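Local coordinates for protein monosaccharide-transporting ATPase (Actinobacillus succinogenes, PDB 5DTE) that binds D-allose in the cleft between its two lobes, probably as the periplasmic solute-binding component of an ABC sugar transporter, at residues Gly167-Asn170 and Gly171-Lys175. Sequence-based numbering, arbitrary orientation.
Sequences GVDN and GEQRK. With ALL (beta-D-allopyranose), chain E.
Arg-174 and Asn-170, one helical turn apart, show how a helix start can present side chains to a sugar. With CG anti to its carbonyl carbon (chi1 -67°) and the chain extended from CG to NE, Arg-174 runs past the Asn-170 carbonyl and delivers its guanidinium to beta-D-allopyranose. NH1 of Arg-174 donates to sugar O3 at 2.9 Å, and NH2 is directed at O2, modelled so close that the bond's length is doubtful. O3 lies at the guanidinium edge, in its plane, while CB of Asn-170 sits 3.7 Å above that plane, off-centre over one face. Ala-223 O and Asn-138 OD1 also take bonds from NH1 and NH2, which helps fix the group's rotation; ND2 of Asn-170 is held by Asp-116 O. In this periplasmic binding protein fold, the turn begins helix 169-182 of the beta-alpha-beta unit between strands 157-163 and 188-195, facing the interlobe cleft. Val-168 is its N-cap residue, its carbonyl O accepting from Glu-172 N at 3.2 Å. Bent at chi2 (-84°), Glu-172 folds back toward the preceding loop, where OE2 receives Gly-167 N through its anti lone pair, 3.1 Å away. On the turn's flank, the Asp-169 carboxylate lies against aliphatic Gln-173 CG, without a hydrogen bond between the side chains.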
# COMPACT_ATOMS: atom_id res chain seq x y z
N GLY A 167 8.04 -4.15 -9.84
CA GLY A 167 8.71 -2.87 -9.92
C GLY A 167 8.36 -1.88 -8.82
O GLY A 167 9.25 -1.29 -8.24
N VAL A 168 7.06 -1.71 -8.55
CA VAL A 168 6.62 -0.76 -7.52
C VAL A 168 7.27 -1.02 -6.17
O VAL A 168 7.25 -2.13 -5.67
CB VAL A 168 5.09 -0.78 -7.33
CG1 VAL A 168 4.72 -0.35 -5.91
CG2 VAL A 168 4.41 0.12 -8.35
N ASP A 169 7.85 0.03 -5.61
CA ASP A 169 8.60 -0.06 -4.37
C ASP A 169 7.83 -0.73 -3.24
O ASP A 169 8.35 -1.63 -2.58
CB ASP A 169 9.04 1.33 -3.92
CG ASP A 169 10.14 1.29 -2.89
OD1 ASP A 169 11.29 1.01 -3.29
OD2 ASP A 169 9.85 1.54 -1.70
N ASN A 170 6.59 -0.31 -3.03
CA ASN A 170 5.81 -0.82 -1.90
C ASN A 170 5.66 -2.34 -1.97
O ASN A 170 5.72 -3.04 -0.95
CB ASN A 170 4.44 -0.16 -1.85
CG ASN A 170 4.52 1.32 -1.60
OD1 ASN A 170 5.51 1.97 -1.94
ND2 ASN A 170 3.49 1.86 -0.97
N GLY A 171 5.49 -2.86 -3.18
CA GLY A 171 5.34 -4.29 -3.37
C GLY A 171 6.62 -5.05 -3.05
O GLY A 171 6.60 -5.96 -2.23
N GLU A 172 7.71 -4.67 -3.72
CA GLU A 172 9.03 -5.27 -3.50
C GLU A 172 9.48 -5.13 -2.05
O GLU A 172 9.96 -6.09 -1.47
CB GLU A 172 10.08 -4.65 -4.45
CG GLU A 172 9.69 -4.63 -5.96
CD GLU A 172 10.00 -5.94 -6.73
OE1 GLU A 172 10.69 -6.83 -6.19
OE2 GLU A 172 9.53 -6.08 -7.89
N GLN A 173 9.31 -3.95 -1.45
CA GLN A 173 9.63 -3.75 -0.03
C GLN A 173 8.94 -4.79 0.88
O GLN A 173 9.58 -5.39 1.74
CB GLN A 173 9.24 -2.34 0.44
CG GLN A 173 10.15 -1.21 -0.05
CD GLN A 173 11.62 -1.43 0.28
OE1 GLN A 173 11.98 -1.73 1.42
NE2 GLN A 173 12.48 -1.28 -0.73
N ARG A 174 7.64 -5.00 0.68
CA ARG A 174 6.90 -5.98 1.47
C ARG A 174 7.43 -7.41 1.26
O ARG A 174 7.49 -8.21 2.20
CB ARG A 174 5.40 -5.89 1.16
CG ARG A 174 4.79 -4.58 1.62
CD ARG A 174 3.45 -4.29 0.99
NE ARG A 174 3.10 -2.88 1.14
CZ ARG A 174 2.01 -2.33 0.61
NH1 ARG A 174 1.15 -3.08 -0.07
NH2 ARG A 174 1.76 -1.03 0.79
N LYS A 175 7.81 -7.71 0.01
CA LYS A 175 8.45 -8.98 -0.34
C LYS A 175 9.77 -9.15 0.44
O LYS A 175 9.93 -10.13 1.18
CB LYS A 175 8.69 -9.05 -1.85
CG LYS A 175 9.39 -10.31 -2.37
CD LYS A 175 10.25 -10.02 -3.62
CE LYS A 175 9.96 -11.00 -4.75
NZ LYS A 175 9.91 -12.43 -4.27
C1 ALL E . 0.10 0.10 -2.64
C2 ALL E . -0.65 0.54 -1.40
C3 ALL E . -1.79 -0.36 -1.08
C4 ALL E . -2.62 -0.68 -2.28
C5 ALL E . -1.72 -1.28 -3.35
C6 ALL E . -2.45 -1.83 -4.53
O1 ALL E . 1.00 1.06 -3.05
O2 ALL E . 0.27 0.51 -0.29
O3 ALL E . -1.26 -1.61 -0.57
O4 ALL E . -3.66 -1.60 -1.93
O5 ALL E . -0.81 -0.22 -3.78
O6 ALL E . -2.95 -0.76 -5.30